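Local coordinates for protein putative phosphosugar isomerase (Silicibacter pomeroyi DSS-3, PDB 3FJ1) that is of unproven function but, as a protein with two SIS domains, probably binds and perhaps isomerises or transaminates phosphosugars, at residues I193-M198 against Y317-A322; G259-D264 against F285-R290; D174-A179 against H304-P309. One frame throughout, in Å; residues are numbered along the deposited sequence. Where two conformers were deposited one is given.

The three contacts draw on strands 257-259 and 284-286 and on helices 174-181, 196-204 and 308-326. Contacts 1 and 3 share helix 308-326: contact 3 sets the chain leading into it against helix 174-181, contact 1 sets a later part of it against the entry to helix 196-204. Their centres lie 24 Å apart, and their nearest atoms are about 8 Å from each other. Contact 2, at the C-terminal ends of two parallel strands, has its centre 16 Å from each of the other two and touches both. Glu197 and Trp195 of contact 1 pack on Phe285 and Thr287, while Asp308 OD2 of contact 3 lies 2.8 Å from Gly263 N, a probable hydrogen bond.

Contact 1: residues I193-M198 against Y317-A322; sequences IDWPEM and YSMVEA
Ser318 OG donates to Ile193 O over 2.7 Å, with the hydroxyl standing 38° out of the carbonyl plane, above it. The torsion that puts OG there sets it opposite the backbone N of its own residue. Next along the chain, Asp194 O lies against Met319: Met319 CG is 3.3 Å from that oxygen, and Met319 CA makes a CA-H...O contact with it. The Met319 side chain carries most of the apolar part. Met319 CG meets Trp195 CB at 3.8 Å, and Met319 CB reaches CE3 of the indole obliquely, the two side chains crossing at about a right angle. Bends at chi2 (-80°) and chi3 (-75°) then turn the selenomethionine chain so that Met319 CE comes to 3.7 Å from Met198 CG. Asp194 OD2 also passes Ala322 CB at 4.2 Å, a loose touch.

The contact sets the entry to helix 196-204 against helix 308-326, which belongs to the second SIS domain, an alpha/beta fold with helices about a parallel sheet. Residues 193-195, with Trp195 at the N-cap position, lead into helix 196-204 and pass close to helix 308-326, nearest at Asp194 and Met319. Met198, in the first turn of the shorter helix, extends the contact from loop to helix.

Further out, several partners hold these groups. Ser191 O is a further acceptor within reach of the Ser318 hydroxyl, and Arg10 NH1 donates to it, tying the helix to the chain just before the loop and to helix 8-41. Asp194 OD1 forms a salt bridge with Arg199, whose side chain also touches Met319 and Ala322. The indole is fixed in its turn by the hydrogen bond from Trp195 NE1 to Glu298 O.

Contact 2: residues G259-D264 against F285-R290; sequences GFAAGD and FATTGR
Gly259 N donates to Phe285 O over 2.8 Å in an almost straight bond (174°), and Gly259 O accepts from Thr287 N at 3.0 Å, with the donor nearly along the C=O axis. Gly259 thus bonds to the residues before and after Ala286, the pattern of a parallel bridge. The close fit brings Gly259 CA to 4.3 Å from Ala286 CA, and Ala286 CA makes a bent CA-H...O contact with Gly259 O.

Beyond the bridge, a side chain takes over the pairing. Thr287 OG1 accepts from Ala261 N at 2.8 Å; its chi1 of 64° places the hydroxyl between its own backbone N and carbonyl carbon, turned to the opposing loop. Thr287 is also the centre of an inverse gamma turn, which swings the chain out of the strand direction. Ala261 O and Thr287 O approach each other as two acceptors, and Arg301 binds both, NH1 to Ala261 O and, more weakly, NH2 to Thr287 O; its positive charge probably eases their proximity.

The apolar component is small. Ala261 CB rests on Thr288 CG2 at 3.6 Å. Thr288 OG1, on the other branch, accepts from Arg290 N at 2.9 Å in an ST turn and is hydrogen-bonded to Glu267.

Strands 257-259 and 284-286 are neighbours in the second parallel sheet, joined through helix 267-279 in a beta-alpha-beta crossover, and the contact continues their pairing into the loops at their C-terminal ends. Leu270 of that helix meets Ala261, Leu312 of helix 308-326 touches Phe260 and Thr287, and helix 196-204 packs on Phe285.

Contact 3: residues D174-A179 against H304-P309; sequences DGLRAA and HALTDP
Leu176 meets the imidazole of His304 from the first atom of its side chain. Leu176 CB sits over one face of the His304 ring, 4.0 Å from its centroid and 17° off the normal, a CH-pi contact displaced toward the rim. The chain then runs with CG opposite the backbone N (chi1 -178°), which carries Leu176 CD1 over the same face of the imidazole, 3.8 Å from His304 ND1. Leu176 CD1 goes on to Thr307 CG2 at 3.7 Å and, more loosely, to Leu306 CB. One turn later in helix 174-181, Ala179 CB packs against His304 CB at 3.6 Å and Thr307 OG1 at 3.5 Å.

The ring is held by its own segment: His304 ND1 accepts from Leu306 N at 3.0 Å, with the donor 15° out of the ring plane. Replacing His304 with an alanine would probably leave Leu306 N without this acceptor and Leu176 CB without the ring face it packs on. Thr307 OG1 has Ser302 as its outside partner, while Leu68 of helix 53-69 touches both Leu176 and Leu306. The contact thus joins helix 174-181 to the chain leading into helix 308-326. Across it the touches are van der Waals and CH-pi, with polar bonds inside residues 304-309 fixing the surface presented, so shape rather than charge appears to set the fit.

Contact 1: residues I193-M198 against Y317-A322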
loop_
_atom_site.group_PDB
_atom_site.type_symbol
_atom_site.label_atom_id
_atom_site.label_comp_id
_atom_site.label_asym_id
_atom_site.label_seq_id
_atom_site.Cartn_x
_atom_site.Cartn_y
_atom_site.Cartn_z
ATOM N N ILE A 193 -20.028 6.573 20.904
ATOM C CA ILE A 193 -18.995 7.584 21.019
ATOM C C ILE A 193 -18.977 8.346 19.681
ATOM O O ILE A 193 -19.101 7.713 18.613
ATOM C CB ILE A 193 -17.624 6.934 21.250
ATOM C CG1 ILE A 193 -17.611 6.257 22.630
ATOM C CG2 ILE A 193 -16.505 7.975 21.080
ATOM C CD1 ILE A 193 -16.437 5.351 22.867
ATOM N N ASP A 194 -18.942 9.680 19.724
ATOM C CA ASP A 194 -18.885 10.428 18.466
ATOM C C ASP A 194 -17.939 11.623 18.460
ATOM O O ASP A 194 -17.940 12.405 17.529
ATOM C CB ASP A 194 -20.291 10.738 17.933
ATOM C CG ASP A 194 -21.093 11.622 18.839
ATOM O OD1 ASP A 194 -20.502 12.372 19.649
ATOM O OD2 ASP A 194 -22.332 11.612 18.682
ATOM N N TRP A 195 -17.087 11.707 19.481
ATOM C CA TRP A 195 -15.953 12.640 19.488
ATOM C C TRP A 195 -16.274 14.067 19.065
ATOM O O TRP A 195 -15.666 14.589 18.116
ATOM C CB TRP A 195 -14.787 12.099 18.633
ATOM C CG TRP A 195 -14.226 10.776 19.074
ATOM C CD1 TRP A 195 -14.169 10.299 20.352
ATOM C CD2 TRP A 195 -13.571 9.790 18.254
ATOM N NE1 TRP A 195 -13.570 9.084 20.373
ATOM C CE2 TRP A 195 -13.173 8.745 19.104
ATOM C CE3 TRP A 195 -13.272 9.701 16.893
ATOM C CZ2 TRP A 195 -12.509 7.593 18.637
ATOM C CZ3 TRP A 195 -12.634 8.568 16.430
ATOM C CH2 TRP A 195 -12.256 7.523 17.308
ATOM N N PRO A 196 -17.160 14.738 19.812
ATOM C CA PRO A 196 -17.576 16.119 19.466
ATOM C C PRO A 196 -16.429 17.128 19.284
ATOM O O PRO A 196 -16.500 17.987 18.410
ATOM C CB PRO A 196 -18.494 16.528 20.632
ATOM C CG PRO A 196 -18.250 15.545 21.717
ATOM C CD PRO A 196 -17.782 14.265 21.072
ATOM N N GLU A 197 -15.399 17.010 20.105
ATOM C CA GLU A 197 -14.218 17.874 20.026
ATOM C C GLU A 197 -13.511 17.725 18.669
ATOM O O GLU A 197 -13.031 18.709 18.118
ATOM C CB GLU A 197 -13.269 17.604 21.195
ATOM C CG GLU A 197 -12.657 16.176 21.249
ATOM C CD GLU A 197 -13.660 15.039 21.626
ATOM O OE1 GLU A 197 -14.843 15.274 21.910
ATOM O OE2 GLU A 197 -13.262 13.918 21.649
HETATM N N MSE A 198 -13.474 16.509 18.101
HETATM C CA MSE A 198 -12.896 16.311 16.776
HETATM C C MSE A 198 -13.788 16.943 15.703
HETATM O O MSE A 198 -13.305 17.513 14.759
HETATM C CB MSE A 198 -12.717 14.815 16.474
HETATM C CG MSE A 198 -12.331 14.510 15.033
HETATM SE SE MSE A 198 -10.535 15.117 14.620
HETATM C CE MSE A 198 -9.675 13.784 15.705
ATOM N N TYR A 317 -16.448 5.863 12.683
ATOM C CA TYR A 317 -17.602 5.889 11.778
ATOM C C TYR A 317 -18.712 6.770 12.349
ATOM O O TYR A 317 -19.345 7.570 11.655
ATOM C CB TYR A 317 -18.162 4.482 11.556
ATOM C CG TYR A 317 -17.315 3.502 10.736
ATOM C CD1 TYR A 317 -16.517 3.920 9.668
ATOM C CD2 TYR A 317 -17.416 2.135 10.976
ATOM C CE1 TYR A 317 -15.794 2.993 8.903
ATOM C CE2 TYR A 317 -16.693 1.207 10.215
ATOM C CZ TYR A 317 -15.900 1.645 9.182
ATOM O OH TYR A 317 -15.192 0.693 8.447
ATOM N N SER A 318 -18.943 6.567 13.639
ATOM C CA SER A 318 -19.921 7.315 14.408
ATOM C C SER A 318 -19.578 8.818 14.416
ATOM O O SER A 318 -20.447 9.641 14.182
ATOM C CB SER A 318 -19.999 6.739 15.827
ATOM O OG SER A 318 -20.903 7.491 16.621
HETATM N N MSE A 319 -18.313 9.171 14.645
HETATM C CA MSE A 319 -17.875 10.579 14.571
HETATM C C MSE A 319 -18.164 11.193 13.184
HETATM O O MSE A 319 -18.785 12.281 13.071
HETATM C CB MSE A 319 -16.401 10.716 14.933
HETATM C CG MSE A 319 -15.846 12.136 14.989
HETATM SE SE MSE A 319 -15.424 12.866 13.223
HETATM C CE MSE A 319 -13.770 11.833 12.914
ATOM N N VAL A 320 -17.785 10.457 12.130
ATOM C CA VAL A 320 -17.977 10.937 10.738
ATOM C C VAL A 320 -19.465 11.129 10.415
ATOM O O VAL A 320 -19.851 12.145 9.844
ATOM C CB VAL A 320 -17.297 10.000 9.725
ATOM C CG1 VAL A 320 -17.697 10.328 8.257
ATOM C CG2 VAL A 320 -15.737 10.063 9.890
ATOM N N GLU A 321 -20.307 10.187 10.810
ATOM C CA GLU A 321 -21.742 10.331 10.531
ATOM C C GLU A 321 -22.291 11.567 11.255
ATOM O O GLU A 321 -23.085 12.325 10.679
ATOM C CB GLU A 321 -22.496 9.060 10.908
ATOM C CG GLU A 321 -23.944 9.023 10.431
ATOM C CD GLU A 321 -24.910 9.876 11.229
ATOM O OE1 GLU A 321 -24.731 10.085 12.475
ATOM O OE2 GLU A 321 -25.915 10.309 10.596
ATOM N N ALA A 322 -21.904 11.766 12.517
ATOM C CA ALA A 322 -22.380 12.916 13.274
ATOM C C ALA A 322 -21.877 14.213 12.619
ATOM O O ALA A 322 -22.600 15.193 12.551
ATOM C CB ALA A 322 -21.923 12.837 14.728
#

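Contact 2: residues G259-D264 against F285-R290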
loop_
_atom_site.group_PDB
_atom_site.type_symbol
_atom_site.label_atom_id
_atom_site.label_comp_id
_atom_site.label_asym_id
_atom_site.label_seq_id
_atom_site.Cartn_x
_atom_site.Cartn_y
_atom_site.Cartn_z
ATOM N N GLY A 259 -4.829 9.864 16.025
ATOM C CA GLY A 259 -4.002 8.688 16.230
ATOM C C GLY A 259 -4.796 7.478 16.701
ATOM O O GLY A 259 -5.353 7.485 17.800
ATOM N N PHE A 260 -4.843 6.456 15.845
ATOM C CA PHE A 260 -5.468 5.170 16.140
ATOM C C PHE A 260 -4.499 4.319 16.949
ATOM O O PHE A 260 -3.524 3.789 16.407
ATOM C CB PHE A 260 -5.911 4.459 14.860
ATOM C CG PHE A 260 -7.139 5.084 14.233
ATOM C CD1 PHE A 260 -8.381 4.744 14.686
ATOM C CD2 PHE A 260 -7.040 6.014 13.208
ATOM C CE1 PHE A 260 -9.518 5.303 14.113
ATOM C CE2 PHE A 260 -8.154 6.564 12.623
ATOM C CZ PHE A 260 -9.382 6.223 13.059
ATOM N N ALA A 261 -4.769 4.237 18.253
ATOM C CA ALA A 261 -3.977 3.408 19.184
ATOM C C ALA A 261 -4.798 2.248 19.763
ATOM O O ALA A 261 -5.830 2.471 20.395
ATOM C CB ALA A 261 -3.426 4.277 20.335
ATOM N N ALA A 262 -4.358 1.015 19.507
ATOM C CA ALA A 262 -4.930 -0.172 20.099
ATOM C C ALA A 262 -4.151 -0.454 21.381
ATOM O O ALA A 262 -3.051 0.073 21.570
ATOM C CB ALA A 262 -4.804 -1.378 19.122
ATOM N N GLY A 263 -4.722 -1.272 22.264
ATOM C CA GLY A 263 -4.039 -1.707 23.495
ATOM C C GLY A 263 -3.097 -2.853 23.178
ATOM O O GLY A 263 -3.323 -4.002 23.580
ATOM N N ASP A 264 -2.021 -2.525 22.475
ATOM C CA ASP A 264 -1.027 -3.483 22.049
ATOM C C ASP A 264 0.354 -2.853 22.207
ATOM O O ASP A 264 0.487 -1.792 22.825
ATOM C CB ASP A 264 -1.342 -3.956 20.609
ATOM C CG ASP A 264 -1.099 -2.880 19.542
ATOM O OD1 ASP A 264 -0.744 -1.749 19.925
ATOM O OD2 ASP A 264 -1.258 -3.221 18.317
ATOM N N PHE A 285 -5.395 14.329 18.453
ATOM C CA PHE A 285 -6.246 13.489 19.290
ATOM C C PHE A 285 -5.746 12.053 19.159
ATOM O O PHE A 285 -5.227 11.663 18.102
ATOM C CB PHE A 285 -7.690 13.560 18.800
ATOM C CG PHE A 285 -8.283 14.957 18.753
ATOM C CD1 PHE A 285 -8.104 15.789 17.637
ATOM C CD2 PHE A 285 -9.048 15.419 19.809
ATOM C CE1 PHE A 285 -8.668 17.053 17.607
ATOM C CE2 PHE A 285 -9.606 16.667 19.776
ATOM C CZ PHE A 285 -9.419 17.484 18.662
ATOM N N ALA A 286 -5.883 11.243 20.204
ATOM C CA ALA A 286 -5.448 9.835 20.097
ATOM C C ALA A 286 -6.291 8.948 20.975
ATOM O O ALA A 286 -6.712 9.386 22.035
ATOM C CB ALA A 286 -3.969 9.687 20.411
ATOM N N THR A 287 -6.522 7.701 20.549
ATOM C CA THR A 287 -7.411 6.742 21.252
ATOM C C THR A 287 -6.641 5.964 22.326
ATOM O O THR A 287 -6.606 4.744 22.308
ATOM C CB THR A 287 -8.074 5.732 20.277
ATOM O OG1 THR A 287 -7.057 4.915 19.676
ATOM C CG2 THR A 287 -8.865 6.445 19.109
ATOM N N THR A 288 -6.048 6.688 23.257
ATOM C CA THR A 288 -5.259 6.095 24.315
ATOM C C THR A 288 -5.082 7.096 25.451
ATOM O O THR A 288 -4.931 8.301 25.230
ATOM C CB THR A 288 -3.874 5.637 23.819
ATOM O OG1 THR A 288 -3.041 5.334 24.943
ATOM C CG2 THR A 288 -3.201 6.704 22.958
ATOM N N GLY A 289 -5.052 6.538 26.655
ATOM C CA GLY A 289 -4.818 7.282 27.874
ATOM C C GLY A 289 -3.365 7.635 28.056
ATOM O O GLY A 289 -3.041 8.437 28.927
ATOM N N ARG A 290 -2.497 7.069 27.224
ATOM C CA ARG A 290 -1.052 7.281 27.345
ATOM C C ARG A 290 -0.533 8.633 26.870
ATOM O O ARG A 290 0.583 8.993 27.204
ATOM C CB ARG A 290 -0.284 6.202 26.595
ATOM C CG ARG A 290 -0.527 4.818 27.092
ATOM C CD ARG A 290 0.447 3.898 26.450
ATOM N NE ARG A 290 1.731 4.032 27.123
ATOM C CZ ARG A 290 2.334 3.076 27.828
ATOM N NH1 ARG A 290 1.845 1.839 27.884
ATOM N NH2 ARG A 290 3.481 3.351 28.419
#

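Contact 3: residues D174-A179 against H304-P309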
loop_
_atom_site.group_PDB
_atom_site.type_symbol
_atom_site.label_atom_id
_atom_site.label_comp_id
_atom_site.label_asym_id
_atom_site.label_seq_id
_atom_site.Cartn_x
_atom_site.Cartn_y
_atom_site.Cartn_z
ATOM N N ASP A 174 -7.573 -19.000 22.623
ATOM C CA ASP A 174 -8.747 -18.746 23.457
ATOM C C ASP A 174 -8.904 -17.299 23.920
ATOM O O ASP A 174 -10.009 -16.880 24.189
ATOM C CB ASP A 174 -8.752 -19.708 24.651
ATOM C CG ASP A 174 -8.997 -21.145 24.240
ATOM O OD1 ASP A 174 -9.731 -21.397 23.258
ATOM O OD2 ASP A 174 -8.500 -22.053 24.927
ATOM N N GLY A 175 -7.824 -16.546 24.056
ATOM C CA GLY A 175 -7.949 -15.125 24.433
ATOM C C GLY A 175 -8.603 -14.335 23.310
ATOM O O GLY A 175 -9.532 -13.520 23.525
ATOM N N LEU A 176 -8.131 -14.576 22.090
ATOM C CA LEU A 176 -8.740 -13.930 20.934
ATOM C C LEU A 176 -10.202 -14.373 20.710
ATOM O O LEU A 176 -11.047 -13.530 20.398
ATOM C CB LEU A 176 -7.904 -14.169 19.675
ATOM C CG LEU A 176 -8.423 -13.495 18.399
ATOM C CD1 LEU A 176 -8.756 -11.985 18.604
ATOM C CD2 LEU A 176 -7.416 -13.721 17.286
ATOM N N ARG A 177 -10.492 -15.679 20.838
ATOM C CA ARG A 177 -11.865 -16.189 20.692
ATOM C C ARG A 177 -12.784 -15.534 21.715
ATOM O O ARG A 177 -13.922 -15.202 21.403
ATOM C CB ARG A 177 -11.945 -17.710 20.854
ATOM C CG ARG A 177 -11.492 -18.588 19.697
ATOM C CD ARG A 177 -11.184 -20.014 20.273
ATOM N NE ARG A 177 -11.062 -21.031 19.251
ATOM C CZ ARG A 177 -10.435 -22.188 19.404
ATOM N NH1 ARG A 177 -9.775 -22.501 20.525
ATOM N NH2 ARG A 177 -10.428 -23.038 18.395
ATOM N N ALA A 178 -12.282 -15.310 22.925
ATOM C CA ALA A 178 -13.097 -14.686 23.992
ATOM C C ALA A 178 -13.404 -13.258 23.662
ATOM O O ALA A 178 -14.544 -12.814 23.853
ATOM C CB ALA A 178 -12.380 -14.770 25.353
ATOM N N ALA A 179 -12.385 -12.515 23.205
ATOM C CA ALA A 179 -12.578 -11.133 22.785
ATOM C C ALA A 179 -13.573 -11.033 21.629
ATOM O O ALA A 179 -14.462 -10.185 21.635
ATOM C CB ALA A 179 -11.269 -10.517 22.380
ATOM N N HIS A 304 -8.463 -7.903 23.655
ATOM C CA HIS A 304 -7.326 -8.463 22.889
ATOM C C HIS A 304 -6.784 -7.421 21.911
ATOM O O HIS A 304 -7.547 -6.691 21.273
ATOM C CB HIS A 304 -7.757 -9.722 22.122
ATOM C CG HIS A 304 -6.618 -10.538 21.595
ATOM N ND1 HIS A 304 -5.942 -10.223 20.434
ATOM C CD2 HIS A 304 -6.045 -11.672 22.069
ATOM C CE1 HIS A 304 -4.990 -11.116 20.227
ATOM N NE2 HIS A 304 -5.035 -12.009 21.203
ATOM N N ALA A 305 -5.460 -7.376 21.787
ATOM C CA ALA A 305 -4.777 -6.476 20.870
ATOM C C ALA A 305 -5.375 -6.481 19.472
ATOM O O ALA A 305 -5.518 -5.425 18.848
ATOM C CB ALA A 305 -3.314 -6.869 20.759
ATOM N N LEU A 306 -5.710 -7.659 18.938
ATOM C CA LEU A 306 -6.126 -7.741 17.538
ATOM C C LEU A 306 -7.574 -7.309 17.234
ATOM O O LEU A 306 -7.900 -6.995 16.105
ATOM C CB LEU A 306 -5.852 -9.155 16.997
ATOM C CG LEU A 306 -4.355 -9.494 16.900
ATOM C CD1 LEU A 306 -4.136 -10.948 16.456
ATOM C CD2 LEU A 306 -3.682 -8.503 15.960
ATOM N N THR A 307 -8.441 -7.332 18.234
ATOM C CA THR A 307 -9.820 -6.888 18.075
ATOM C C THR A 307 -9.974 -5.397 18.414
ATOM O O THR A 307 -10.945 -4.770 18.002
ATOM C CB THR A 307 -10.803 -7.765 18.929
ATOM O OG1 THR A 307 -10.202 -8.054 20.197
ATOM C CG2 THR A 307 -11.098 -9.122 18.208
ATOM N N ASP A 308 -9.002 -4.805 19.105
ATOM C CA ASP A 308 -9.093 -3.399 19.501
ATOM C C ASP A 308 -9.373 -2.433 18.353
ATOM O O ASP A 308 -10.189 -1.541 18.503
ATOM C CB ASP A 308 -7.861 -2.931 20.294
ATOM C CG ASP A 308 -7.954 -3.221 21.811
ATOM O OD1 ASP A 308 -8.945 -3.811 22.312
ATOM O OD2 ASP A 308 -6.982 -2.860 22.493
ATOM N N PRO A 309 -8.684 -2.588 17.206
ATOM C CA PRO A 309 -8.942 -1.660 16.102
ATOM C C PRO A 309 -10.390 -1.607 15.602
ATOM O O PRO A 309 -10.810 -0.562 15.141
ATOM C CB PRO A 309 -7.960 -2.120 15.016
ATOM C CG PRO A 309 -6.849 -2.748 15.782
ATOM C CD PRO A 309 -7.556 -3.486 16.895
#